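Local coordinates for protein putative hydrolase (Acinetobacter sp. NBRC 100985, PDB 4XUK) that probably hydrolyses organophosphate triesters and lactones at a two-zinc centre of the metallo-beta-lactamase fold, at residues T17-G22 against A60-I65; V214-I219 against I261-L266; H221-Q226 against H265-G270; I271-S276 against I285-K290. The protein carries 2 engineered substitutions. One frame throughout, in Å; residues are numbered along the deposited sequence.

Contact 1. Residues T17-G22 against A60-I65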
loop_
_atom_site.group_PDB
_atom_site.type_symbol
_atom_site.label_atom_id
_atom_site.label_comp_id
_atom_site.label_asym_id
_atom_site.label_seq_id
_atom_site.Cartn_x
_atom_site.Cartn_y
_atom_site.Cartn_z
ATOM N N THR A 17 8.221 -2.771 -12.273
ATOM C CA THR A 17 8.739 -2.841 -10.918
ATOM C C THR A 17 8.793 -1.444 -10.323
ATOM O O THR A 17 9.522 -0.579 -10.825
ATOM C CB THR A 17 10.149 -3.436 -10.890
ATOM O OG1 THR A 17 10.172 -4.658 -11.649
ATOM C CG2 THR A 17 10.576 -3.721 -9.460
ATOM N N ALA A 18 8.030 -1.221 -9.256
ATOM C CA ALA A 18 8.108 0.048 -8.533
ATOM C C ALA A 18 9.374 0.012 -7.702
ATOM O O ALA A 18 9.648 -1.002 -7.047
ATOM C CB ALA A 18 6.894 0.231 -7.634
ATOM N N LEU A 19 10.142 1.099 -7.739
ATOM C CA LEU A 19 11.392 1.193 -6.986
ATOM C C LEU A 19 11.397 2.432 -6.100
ATOM O O LEU A 19 11.159 3.550 -6.582
ATOM C CB LEU A 19 12.581 1.271 -7.947
ATOM C CG LEU A 19 12.765 0.090 -8.890
ATOM C CD1 LEU A 19 13.955 0.328 -9.832
ATOM C CD2 LEU A 19 12.946 -1.197 -8.082
ATOM N N LEU A 20 11.676 2.237 -4.812
ATOM C CA LEU A 20 11.679 3.343 -3.845
ATOM C C LEU A 20 13.059 3.994 -3.770
ATOM O O LEU A 20 14.077 3.299 -3.647
ATOM C CB LEU A 20 11.253 2.848 -2.452
ATOM C CG LEU A 20 11.176 3.908 -1.335
ATOM C CD1 LEU A 20 10.170 5.011 -1.672
ATOM C CD2 LEU A 20 10.818 3.289 0.004
ATOM N N ASP A 21 13.092 5.321 -3.861
ATOM C CA ASP A 21 14.335 6.055 -3.694
ATOM C C ASP A 21 14.491 6.536 -2.262
ATOM O O ASP A 21 15.601 6.650 -1.752
ATOM C CB ASP A 21 14.410 7.266 -4.637
ATOM C CG ASP A 21 15.837 7.720 -4.867
ATOM O OD1 ASP A 21 16.683 6.872 -5.252
ATOM O OD2 ASP A 21 16.134 8.911 -4.653
ATOM N N GLY A 22 13.374 6.811 -1.606
ATOM C CA GLY A 22 13.414 7.368 -0.265
ATOM C C GLY A 22 12.135 8.125 0.006
ATOM O O GLY A 22 11.236 8.151 -0.848
ATOM N N ALA A 60 10.797 5.404 -8.609
ATOM C CA ALA A 60 11.128 5.238 -10.027
ATOM C C ALA A 60 10.496 3.925 -10.479
ATOM O O ALA A 60 10.088 3.118 -9.633
ATOM C CB ALA A 60 12.624 5.192 -10.227
ATOM N N PHE A 61 10.433 3.692 -11.792
ATOM C CA PHE A 61 9.790 2.478 -12.313
ATOM C C PHE A 61 10.596 1.776 -13.395
ATOM O O PHE A 61 11.069 2.416 -14.346
ATOM C CB PHE A 61 8.376 2.805 -12.836
ATOM C CG PHE A 61 7.513 3.483 -11.815
ATOM C CD1 PHE A 61 6.836 2.740 -10.861
ATOM C CD2 PHE A 61 7.431 4.870 -11.768
ATOM C CE1 PHE A 61 6.064 3.362 -9.887
ATOM C CE2 PHE A 61 6.666 5.496 -10.814
ATOM C CZ PHE A 61 5.983 4.741 -9.859
ATOM N N LEU A 62 10.738 0.457 -13.235
ATOM C CA LEU A 62 11.345 -0.425 -14.237
ATOM C C LEU A 62 10.242 -1.087 -15.043
ATOM O O LEU A 62 9.272 -1.592 -14.470
ATOM C CB LEU A 62 12.156 -1.535 -13.561
ATOM C CG LEU A 62 13.662 -1.411 -13.364
ATOM C CD1 LEU A 62 14.170 -2.711 -12.743
ATOM C CD2 LEU A 62 14.409 -1.100 -14.679
ATOM N N VAL A 63 10.386 -1.102 -16.363
ATOM C CA VAL A 63 9.386 -1.725 -17.224
ATOM C C VAL A 63 10.052 -2.789 -18.095
ATOM O O VAL A 63 10.865 -2.480 -18.980
ATOM C CB VAL A 63 8.700 -0.688 -18.129
ATOM C CG1 VAL A 63 7.538 -1.319 -18.893
ATOM C CG2 VAL A 63 8.205 0.504 -17.297
ATOM N N ASN A 64 9.702 -4.040 -17.836
ATOM C CA ASN A 64 10.192 -5.162 -18.624
ATOM C C ASN A 64 9.171 -5.464 -19.725
ATOM O O ASN A 64 8.105 -6.030 -19.455
ATOM C CB ASN A 64 10.386 -6.371 -17.702
ATOM C CG ASN A 64 10.902 -7.606 -18.428
ATOM O OD1 ASN A 64 10.880 -7.684 -19.657
ATOM N ND2 ASN A 64 11.356 -8.589 -17.657
ATOM N N ILE A 65 9.482 -5.079 -20.958
ATOM C CA ILE A 65 8.556 -5.337 -22.061
ATOM C C ILE A 65 8.945 -6.579 -22.868
ATOM O O ILE A 65 8.443 -6.786 -23.972
ATOM C CB ILE A 65 8.407 -4.125 -23.005
ATOM C CG1 ILE A 65 9.736 -3.807 -23.690
ATOM C CG2 ILE A 65 7.894 -2.901 -22.242
ATOM C CD1 ILE A 65 9.605 -2.770 -24.790
HETATM O O HOH W 1 10.156 -4.746 -14.285
#

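Contact 2. Residues V214-I219 against I261-L266. With ZN (zinc ion), chain C; ZN (zinc ion), chain D.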
loop_
_atom_site.group_PDB
_atom_site.type_symbol
_atom_site.label_atom_id
_atom_site.label_comp_id
_atom_site.label_asym_id
_atom_site.label_seq_id
_atom_site.Cartn_x
_atom_site.Cartn_y
_atom_site.Cartn_z
ATOM N N VAL A 214 -0.047 4.936 -17.436
ATOM C CA VAL A 214 0.596 6.232 -17.626
ATOM C C VAL A 214 1.605 6.497 -16.516
ATOM O O VAL A 214 1.270 6.462 -15.332
ATOM C CB VAL A 214 -0.415 7.397 -17.725
ATOM C CG1 VAL A 214 0.316 8.691 -18.070
ATOM C CG2 VAL A 214 -1.482 7.089 -18.790
ATOM N N PHE A 215 2.849 6.736 -16.905
ATOM C CA PHE A 215 3.862 7.096 -15.938
ATOM C C PHE A 215 3.846 8.614 -15.915
ATOM O O PHE A 215 4.403 9.261 -16.805
ATOM C CB PHE A 215 5.214 6.524 -16.368
ATOM C CG PHE A 215 5.224 5.015 -16.446
ATOM C CD1 PHE A 215 4.678 4.350 -17.543
ATOM C CD2 PHE A 215 5.743 4.260 -15.407
ATOM C CE1 PHE A 215 4.660 2.966 -17.599
ATOM C CE2 PHE A 215 5.728 2.867 -15.462
ATOM C CZ PHE A 215 5.191 2.227 -16.559
ATOM N N ILE A 216 3.181 9.178 -14.906
ATOM C CA ILE A 216 2.754 10.583 -14.957
ATOM C C ILE A 216 3.793 11.628 -14.582
ATOM O O ILE A 216 3.598 12.815 -14.849
ATOM C CB ILE A 216 1.507 10.838 -14.080
ATOM C CG1 ILE A 216 1.790 10.518 -12.610
ATOM C CG2 ILE A 216 0.335 10.025 -14.582
ATOM C CD1 ILE A 216 0.755 11.123 -11.652
ATOM N N GLY A 217 4.878 11.209 -13.943
ATOM C CA GLY A 217 5.865 12.165 -13.479
ATOM C C GLY A 217 5.280 13.067 -12.401
ATOM O O GLY A 217 4.423 12.645 -11.614
ATOM N N ASP A 218 5.735 14.312 -12.368
ATOM C CA ASP A 218 5.415 15.216 -11.271
ATOM C C ASP A 218 4.259 16.177 -11.549
ATOM O O ASP A 218 4.347 17.360 -11.234
ATOM C CB ASP A 218 6.651 16.023 -10.895
ATOM C CG ASP A 218 7.638 15.227 -10.083
ATOM O OD1 ASP A 218 7.533 13.979 -10.042
ATOM O OD2 ASP A 218 8.502 15.853 -9.459
ATOM N N ILE A 219 3.172 15.668 -12.114
ATOM C CA ILE A 219 1.967 16.475 -12.253
ATOM C C ILE A 219 1.206 16.467 -10.926
ATOM O O ILE A 219 0.148 17.087 -10.802
ATOM C CB ILE A 219 1.064 15.946 -13.364
ATOM C CG1 ILE A 219 0.605 14.521 -13.041
ATOM C CG2 ILE A 219 1.807 15.972 -14.703
ATOM C CD1 ILE A 219 -0.410 13.974 -14.024
ATOM N N ILE A 261 -1.973 4.213 -13.249
ATOM C CA ILE A 261 -1.070 5.325 -13.066
ATOM C C ILE A 261 0.172 4.932 -12.287
ATOM O O ILE A 261 0.053 4.263 -11.298
ATOM C CB ILE A 261 -1.829 6.419 -12.291
ATOM C CG1 ILE A 261 -3.036 6.857 -13.078
ATOM C CG2 ILE A 261 -0.954 7.537 -11.796
ATOM C CD1 ILE A 261 -2.702 7.545 -14.347
ATOM N N ALA A 262 1.349 5.363 -12.742
ATOM C CA ALA A 262 2.553 5.131 -11.959
ATOM C C ALA A 262 3.180 6.492 -11.690
ATOM O O ALA A 262 3.557 7.203 -12.619
ATOM C CB ALA A 262 3.516 4.234 -12.718
ATOM N N ALA A 263 3.279 6.856 -10.421
ATOM C CA ALA A 263 3.684 8.213 -10.057
ATOM C C ALA A 263 4.890 8.245 -9.139
ATOM O O ALA A 263 4.902 7.567 -8.107
ATOM C CB ALA A 263 2.525 8.925 -9.394
ATOM N N PRO A 264 5.889 9.087 -9.470
ATOM C CA PRO A 264 7.074 9.153 -8.612
ATOM C C PRO A 264 6.790 9.735 -7.225
ATOM O O PRO A 264 7.541 9.413 -6.301
ATOM C CB PRO A 264 8.030 10.074 -9.394
ATOM C CG PRO A 264 7.145 10.893 -10.261
ATOM C CD PRO A 264 6.014 9.962 -10.646
ATOM N N HIS A 265 5.745 10.551 -7.068
ATOM C CA HIS A 265 5.464 11.150 -5.754
ATOM C C HIS A 265 4.143 10.764 -5.088
ATOM O O HIS A 265 3.642 11.513 -4.247
ATOM C CB HIS A 265 5.562 12.682 -5.841
ATOM C CG HIS A 265 6.945 13.168 -6.121
ATOM N ND1 HIS A 265 8.056 12.608 -5.533
ATOM C CD2 HIS A 265 7.398 14.150 -6.941
ATOM C CE1 HIS A 265 9.139 13.226 -5.980
ATOM N NE2 HIS A 265 8.762 14.167 -6.824
ATOM N N LEU A 266 3.574 9.615 -5.451
ATOM C CA LEU A 266 2.431 9.084 -4.702
ATOM C C LEU A 266 2.956 7.932 -3.842
ATOM O O LEU A 266 4.025 7.391 -4.137
ATOM C CB LEU A 266 1.302 8.653 -5.656
ATOM C CG LEU A 266 0.674 9.833 -6.402
ATOM C CD1 LEU A 266 -0.423 9.409 -7.387
ATOM C CD2 LEU A 266 0.139 10.846 -5.418
HETATM ZN ZN ZN C . 10.129 15.118 -8.289
HETATM ZN ZN ZN D . 10.023 17.644 -10.091
HETATM O O HOH W 2 3.878 12.044 -8.840
HETATM O O HOH W 3 5.936 8.430 -13.661
#

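Contact 3. Residues H221-Q226 against H265-G270. With ZN (zinc ion), chain C.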
loop_
_atom_site.group_PDB
_atom_site.type_symbol
_atom_site.label_atom_id
_atom_site.label_comp_id
_atom_site.label_asym_id
_atom_site.label_seq_id
_atom_site.Cartn_x
_atom_site.Cartn_y
_atom_site.Cartn_z
ATOM N N HIS A 221 2.054 15.875 -6.320
ATOM C CA HIS A 221 3.021 15.625 -5.252
ATOM C C HIS A 221 2.414 15.053 -3.974
ATOM O O HIS A 221 3.089 14.972 -2.947
ATOM C CB HIS A 221 3.778 16.905 -4.909
ATOM C CG HIS A 221 4.818 17.273 -5.914
ATOM N ND1 HIS A 221 4.503 17.661 -7.197
ATOM C CD2 HIS A 221 6.171 17.278 -5.839
ATOM C CE1 HIS A 221 5.616 17.904 -7.866
ATOM N NE2 HIS A 221 6.639 17.676 -7.065
ATOM N N SER A 222 1.149 14.651 -4.025
ATOM C CA SER A 222 0.465 14.208 -2.814
ATOM C C SER A 222 -0.773 13.418 -3.194
ATOM O O SER A 222 -1.380 13.702 -4.228
ATOM C CB SER A 222 0.073 15.438 -1.975
ATOM O OG SER A 222 -0.785 16.313 -2.704
ATOM N N HIS A 223 -1.147 12.424 -2.385
ATOM C CA HIS A 223 -2.397 11.711 -2.621
ATOM C C HIS A 223 -3.517 12.328 -1.802
ATOM O O HIS A 223 -4.642 11.823 -1.797
ATOM C CB HIS A 223 -2.264 10.214 -2.269
ATOM C CG HIS A 223 -1.966 9.960 -0.824
ATOM N ND1 HIS A 223 -0.857 10.484 -0.194
ATOM C CD2 HIS A 223 -2.634 9.250 0.117
ATOM C CE1 HIS A 223 -0.855 10.110 1.073
ATOM N NE2 HIS A 223 -1.924 9.362 1.288
ATOM N N THR A 224 -3.201 13.432 -1.123
ATOM C CA THR A 224 -4.097 14.035 -0.147
ATOM C C THR A 224 -4.624 15.384 -0.638
ATOM O O THR A 224 -5.693 15.448 -1.243
ATOM C CB THR A 224 -3.398 14.205 1.230
ATOM O OG1 THR A 224 -2.219 15.007 1.085
ATOM C CG2 THR A 224 -2.983 12.844 1.779
ATOM N N VAL A 225 -3.867 16.448 -0.380
ATOM C CA VAL A 225 -4.290 17.810 -0.726
ATOM C C VAL A 225 -4.661 17.938 -2.202
ATOM O O VAL A 225 -5.727 18.469 -2.540
ATOM C CB VAL A 225 -3.187 18.844 -0.401
ATOM C CG1 VAL A 225 -3.602 20.234 -0.852
ATOM C CG2 VAL A 225 -2.889 18.859 1.099
ATOM N N GLN A 226 -3.794 17.442 -3.086
ATOM C CA GLN A 226 -3.993 17.668 -4.517
ATOM C C GLN A 226 -4.955 16.686 -5.185
ATOM O O GLN A 226 -5.185 16.757 -6.395
ATOM C CB GLN A 226 -2.647 17.703 -5.238
ATOM C CG GLN A 226 -1.755 18.841 -4.782
ATOM C CD GLN A 226 -0.338 18.667 -5.272
ATOM O OE1 GLN A 226 0.303 17.662 -4.981
ATOM N NE2 GLN A 226 0.145 19.628 -6.043
ATOM N N HIS A 265 5.745 10.551 -7.068
ATOM C CA HIS A 265 5.464 11.150 -5.754
ATOM C C HIS A 265 4.143 10.764 -5.088
ATOM O O HIS A 265 3.642 11.513 -4.247
ATOM C CB HIS A 265 5.562 12.682 -5.841
ATOM C CG HIS A 265 6.945 13.168 -6.121
ATOM N ND1 HIS A 265 8.056 12.608 -5.533
ATOM C CD2 HIS A 265 7.398 14.150 -6.941
ATOM C CE1 HIS A 265 9.139 13.226 -5.980
ATOM N NE2 HIS A 265 8.762 14.167 -6.824
ATOM N N LEU A 266 3.574 9.615 -5.451
ATOM C CA LEU A 266 2.431 9.084 -4.702
ATOM C C LEU A 266 2.956 7.932 -3.842
ATOM O O LEU A 266 4.025 7.391 -4.137
ATOM C CB LEU A 266 1.302 8.653 -5.656
ATOM C CG LEU A 266 0.674 9.833 -6.402
ATOM C CD1 LEU A 266 -0.423 9.409 -7.387
ATOM C CD2 LEU A 266 0.139 10.846 -5.418
ATOM N N PRO A 267 2.246 7.586 -2.748
ATOM C CA PRO A 267 2.784 6.616 -1.781
ATOM C C PRO A 267 3.254 5.310 -2.407
ATOM O O PRO A 267 2.460 4.622 -3.081
ATOM C CB PRO A 267 1.598 6.372 -0.845
ATOM C CG PRO A 267 0.877 7.703 -0.840
ATOM C CD PRO A 267 0.984 8.188 -2.275
ATOM N N PHE A 268 4.533 4.986 -2.198
ATOM C CA PHE A 268 5.122 3.753 -2.730
ATOM C C PHE A 268 4.209 2.563 -2.492
ATOM O O PHE A 268 3.692 2.388 -1.381
ATOM C CB PHE A 268 6.496 3.484 -2.101
ATOM C CG PHE A 268 7.136 2.215 -2.587
ATOM C CD1 PHE A 268 7.917 2.218 -3.733
ATOM C CD2 PHE A 268 6.934 1.014 -1.911
ATOM C CE1 PHE A 268 8.487 1.059 -4.191
ATOM C CE2 PHE A 268 7.507 -0.159 -2.367
ATOM C CZ PHE A 268 8.284 -0.137 -3.497
ATOM N N PRO A 269 4.022 1.710 -3.513
ATOM C CA PRO A 269 4.671 1.644 -4.835
ATOM C C PRO A 269 4.306 2.745 -5.832
ATOM O O PRO A 269 4.962 2.823 -6.881
ATOM C CB PRO A 269 4.217 0.281 -5.374
ATOM C CG PRO A 269 2.962 -0.020 -4.643
ATOM C CD PRO A 269 3.151 0.549 -3.275
ATOM N N GLY A 270 3.306 3.577 -5.538
ATOM C CA GLY A 270 2.975 4.682 -6.432
ATOM C C GLY A 270 2.179 4.265 -7.659
ATOM O O GLY A 270 2.094 5.010 -8.643
HETATM ZN ZN ZN C . 10.129 15.118 -8.289
#

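Contact 4. Residues I271-S276 against I285-K290. Engineered in segment 271-276: Thr274 (natural residue Ile).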
loop_
_atom_site.group_PDB
_atom_site.type_symbol
_atom_site.label_atom_id
_atom_site.label_comp_id
_atom_site.label_asym_id
_atom_site.label_seq_id
_atom_site.Cartn_x
_atom_site.Cartn_y
_atom_site.Cartn_z
ATOM N N ILE A 271 1.586 3.077 -7.593
ATOM C CA ILE A 271 0.813 2.533 -8.702
ATOM C C ILE A 271 -0.648 2.398 -8.264
ATOM O O ILE A 271 -0.950 1.895 -7.172
ATOM C CB ILE A 271 1.384 1.158 -9.145
ATOM C CG1 ILE A 271 2.861 1.281 -9.546
ATOM C CG2 ILE A 271 0.574 0.566 -10.294
ATOM C CD1 ILE A 271 3.514 -0.078 -9.921
ATOM N N GLY A 272 -1.560 2.867 -9.097
ATOM C CA GLY A 272 -2.967 2.877 -8.727
ATOM C C GLY A 272 -3.823 3.484 -9.821
ATOM O O GLY A 272 -3.425 3.524 -10.984
ATOM N N HIS A 273 -5.004 3.960 -9.443
ATOM C CA HIS A 273 -5.943 4.533 -10.393
ATOM C C HIS A 273 -6.579 5.754 -9.743
ATOM O O HIS A 273 -6.496 5.916 -8.522
ATOM C CB HIS A 273 -7.029 3.516 -10.706
ATOM C CG HIS A 273 -6.524 2.275 -11.379
ATOM N ND1 HIS A 273 -5.974 1.220 -10.680
ATOM C CD2 HIS A 273 -6.497 1.917 -12.685
ATOM C CE1 HIS A 273 -5.633 0.263 -11.528
ATOM N NE2 HIS A 273 -5.944 0.658 -12.749
ATOM N N THR A 274 -7.199 6.624 -10.538
ATOM C CA THR A 274 -7.921 7.747 -9.941
ATOM C C THR A 274 -9.417 7.693 -10.200
ATOM O O THR A 274 -9.874 7.451 -11.328
ATOM C CB THR A 274 -7.328 9.144 -10.306
ATOM O OG1 THR A 274 -8.361 10.022 -10.773
ATOM C CG2 THR A 274 -6.285 9.024 -11.353
ATOM N N TYR A 275 -10.170 7.893 -9.125
ATOM C CA TYR A 275 -11.620 7.933 -9.185
ATOM C C TYR A 275 -12.077 9.354 -8.939
ATOM O O TYR A 275 -11.403 10.111 -8.236
ATOM C CB TYR A 275 -12.203 7.025 -8.105
ATOM C CG TYR A 275 -13.674 7.243 -7.827
ATOM C CD1 TYR A 275 -14.647 6.686 -8.648
ATOM C CD2 TYR A 275 -14.089 7.999 -6.733
ATOM C CE1 TYR A 275 -15.986 6.878 -8.396
ATOM C CE2 TYR A 275 -15.436 8.193 -6.462
ATOM C CZ TYR A 275 -16.377 7.634 -7.303
ATOM O OH TYR A 275 -17.710 7.828 -7.057
ATOM N N SER A 276 -13.217 9.709 -9.527
ATOM C CA SER A 276 -13.884 10.972 -9.226
ATOM C C SER A 276 -15.399 10.772 -9.232
ATOM O O SER A 276 -15.951 10.163 -10.147
ATOM C CB SER A 276 -13.517 12.036 -10.255
ATOM O OG SER A 276 -14.171 13.259 -9.954
ATOM N N ILE A 285 -6.714 5.631 -5.634
ATOM C CA ILE A 285 -6.951 4.245 -5.252
ATOM C C ILE A 285 -5.663 3.449 -5.483
ATOM O O ILE A 285 -5.325 3.144 -6.624
ATOM C CB ILE A 285 -8.053 3.606 -6.124
ATOM C CG1 ILE A 285 -9.237 4.566 -6.339
ATOM C CG2 ILE A 285 -8.508 2.302 -5.511
ATOM C CD1 ILE A 285 -9.901 5.000 -5.039
ATOM N N PRO A 286 -4.940 3.104 -4.409
ATOM C CA PRO A 286 -3.719 2.313 -4.624
ATOM C C PRO A 286 -4.045 0.895 -5.106
ATOM O O PRO A 286 -5.132 0.370 -4.836
ATOM C CB PRO A 286 -3.059 2.287 -3.234
ATOM C CG PRO A 286 -4.165 2.585 -2.266
ATOM C CD PRO A 286 -5.132 3.483 -2.996
ATOM N N ILE A 287 -3.137 0.281 -5.853
ATOM C CA ILE A 287 -3.394 -1.093 -6.273
ATOM C C ILE A 287 -3.343 -2.010 -5.063
ATOM O O ILE A 287 -2.773 -1.658 -4.022
ATOM C CB ILE A 287 -2.418 -1.585 -7.343
ATOM C CG1 ILE A 287 -0.975 -1.315 -6.926
ATOM C CG2 ILE A 287 -2.715 -0.924 -8.680
ATOM C CD1 ILE A 287 -0.157 -2.567 -6.867
ATOM N N HIS A 288 -3.958 -3.177 -5.203
ATOM C CA HIS A 288 -4.117 -4.112 -4.096
ATOM C C HIS A 288 -2.995 -5.151 -4.223
ATOM O O HIS A 288 -2.906 -5.845 -5.243
ATOM C CB HIS A 288 -5.508 -4.761 -4.202
ATOM C CG HIS A 288 -5.898 -5.603 -3.021
ATOM N ND1 HIS A 288 -7.215 -5.840 -2.680
ATOM C CD2 HIS A 288 -5.149 -6.271 -2.113
ATOM C CE1 HIS A 288 -7.259 -6.609 -1.606
ATOM N NE2 HIS A 288 -6.020 -6.888 -1.243
ATOM N N PHE A 289 -2.104 -5.215 -3.253
ATOM C CA PHE A 289 -0.978 -6.161 -3.204
ATOM C C PHE A 289 -1.297 -7.567 -3.775
ATOM O O PHE A 289 -2.284 -8.197 -3.278
ATOM C CB PHE A 289 -0.429 -6.267 -1.768
ATOM C CG PHE A 289 0.918 -6.924 -1.665
ATOM C CD1 PHE A 289 1.069 -8.273 -1.890
ATOM C CD2 PHE A 289 2.023 -6.209 -1.373
ATOM C CE1 PHE A 289 2.288 -8.871 -1.819
ATOM C CE2 PHE A 289 3.242 -6.802 -1.307
ATOM C CZ PHE A 289 3.374 -8.142 -1.533
ATOM N N LYS A 290 -0.530 -8.017 -4.721
ATOM C CA LYS A 290 -0.737 -9.298 -5.273
ATOM C C LYS A 290 0.484 -10.234 -5.135
ATOM O O LYS A 290 1.492 -10.004 -5.709
ATOM C CB LYS A 290 -1.131 -9.121 -6.696
ATOM C CG LYS A 290 -2.156 -10.085 -7.220
ATOM C CD LYS A 290 -2.673 -9.575 -8.539
ATOM C CE LYS A 290 -4.180 -9.657 -8.676
ATOM N NZ LYS A 290 -4.901 -8.399 -9.029
HETATM O O HOH W 4 -5.856 0.855 -7.855
#

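Contact 1. Residues T17-G22 against A60-I65
Thr17 meets Leu62 as an antiparallel hydrogen-bonded pair. Thr17 N donates to Leu62 O at 2.7 Å, and Leu62 N returns a bond to Thr17 O at 2.9 Å with a nearly straight N-H...O angle of 170°. On the face shared by these two residues their side chains run alongside each other, CB of Thr17 lying 3.8 Å from CB of Leu62. The Thr17 hydroxyl sits beside the backbone N, chi1 -50°, where a water donates to OG1 at 2.6 Å and reaches Leu62 O only weakly; OG1 is also hydrogen-bonded to Gln8 on the flanking strand.

Ala18 turns to the other face and pairs with Phe61 in non-hydrogen-bonded register. Its CB lies 3.9 Å from Phe61 CE1, and its CA approaches the ring obliquely. The Phe61 CA-H points at Thr17 O, a supplementary contact between the two main-chain pairs.

Leu19 then closes the second hydrogen-bonded pair with Ala60, through Leu19 N to Ala60 O at 2.8 Å and Ala60 N to Leu19 O. Its CD1 slants across to Leu62 CG, 3.9 Å away, and helix 87-93 covers this side through Val87 and Leu91.

Four main-chain bonds therefore satisfy the backbone N and O of Thr17, Leu19, Ala60 and Leu62, so that strands 14-26 and 54-64 are joined by regular backbone pairing with apolar side-chain contact on both faces.

Contact 2. Residues V214-I219 against I261-L266
Asp218 and His265 meet at one zinc ion, held by Asp218 OD2 at 2.1 Å and His265 NE2 at 2.2 Å. The same OD2 also binds the second zinc at 2.4 Å, so a single carboxylate oxygen bridges the metals. The shared zinc brings Asp218 OD1 to 3.1 Å from His265 CD2, with the carboxylate and imidazole planes 47° apart. Asp112 and His113 complete the first zinc site, whereas His108, His110 and His197 complete the second.

Outward, His265 ND1 is hydrogen-bonded to Ser57 O; with zinc on NE2, both ring nitrogens are engaged, fixing the ring's rotation. One water accepts from His265 N and donates to Gly217 O, tying the two metal-bearing loops together. A second links Gly217 N with Ala262 O.

Farther back the segments run as parallel strands. Ala262 N donates to Val214 O at 2.8 Å, and Ile216 N to Ala262 O. Ile216 CG1 occupies the crowded position between backbone N and carbonyl carbon, chi1 61°, and CD1, extended at chi2 163°, reaches Ala263 CB at 3.6 Å, while CG2 meets Ile261 CD1. On the other face Phe215 CD2 touches Ala262 CB at 3.5 Å.

Loops leaving neighbouring strands at their C-terminal ends thus deliver a bridging aspartate and a histidine that binds one zinc alone, the pattern of the dinuclear site at the edge of the metallo-beta-lactamase alpha-beta/beta-alpha sandwich.

Contact 3. Residues H221-Q226 against H265-G270
His221 lays one face of its imidazole over CD2 of His265, with its own CD2 3.5 Å from that atom. The two side chains run alongside each other, pointing the same way. Their ring centroids are 4.8 Å apart and their planes differ by 32°, an oblique pairing with the zinc ligand. His197, a ligand of the other zinc, meets the His221 ring as well, as does Tyr236.

His223 makes the second aromatic contact. Pro267 CG lies 3.5 Å from the centroid of its ring and 17° off the ring normal, a CH-pi contact over the face; Thr224 CG2 covers the opposite face. The chi1 of 63° places CG between backbone N and carbonyl carbon, turning the ring over the proline. Between these contacts Leu266 CD2 packs against Ser222 O at 3.4 Å.

Gln226 braces residues 221-226: its OE1 accepts from both His221 N and Ser222 OG, and its backbone N donates to Ser222 OG at 3.2 Å. Pro267 also packs on His288 of the second subunit.

The Leu266 and Pro267 contacts join the two loops farther out, while His221 is a second-shell neighbour of the dinuclear site typical of metallo-beta-lactamase-fold hydrolases.

Contact 4. Residues I271-S276 against I285-K290
With chi1 at 50°, Ile287 places CG1 between its backbone N and carbonyl carbon, bringing that atom to 3.2 Å from Ile271 O. Its CG2, anti to the carbonyl carbon, comes to 4.0 Å from CG2 of Ile271 and also packs on Gly272 CA and, more loosely, His273 CE1. Ile287 N donates to Ile271 O at 3.0 Å, so this carbonyl takes a hydrogen bond and an apolar branch from the same residue.

Gly272 CA lies 3.2 Å from Ile285 O, and the strands come to 4.2 Å between Gly272 CA and Pro286 CA.

His273 and Ile285 form a hydrogen-bonded pair: His273 N donates to Ile285 O, and Ile285 N to His273 O at 2.9 Å with an N-H...O angle of 168°. A water lies in the plane of the His273 ring at its edge, 2.9 Å from ND1, and donates to Ile285 O. The other ring nitrogen, NE2, has a weak hydrogen bond to Thr260. Farther along, Tyr275 CB packs on Ile285 CG1.

Three main-chain bonds thus join residues 271-273 to 285-287, a further backbone bond between Tyr275 and Gln283 continues the hairpin, and the water couples the His273 imidazole to the backbone of the opposite strand.

In the fold
Contact 2 carries the metal centre, and contact 3 extends it outward: they share His265 and Leu266, their centres are 9 Å apart, and the side chain of His221 is about 5 Å from each zinc. Contact 4 continues the sheet of contact 2, with Ile261 N 2.8 Å from Gly272 O. Contact 1 belongs to the other mixed sheet and packs against contact 2 through Phe61, whose CZ is 3.5 Å from Ala263 N, while Val63 CG2 meets Phe215 CZ. The two sheets of the sandwich thus meet between contacts 1 and 2. Contacts 1, 3 and 4 also touch the second subunit.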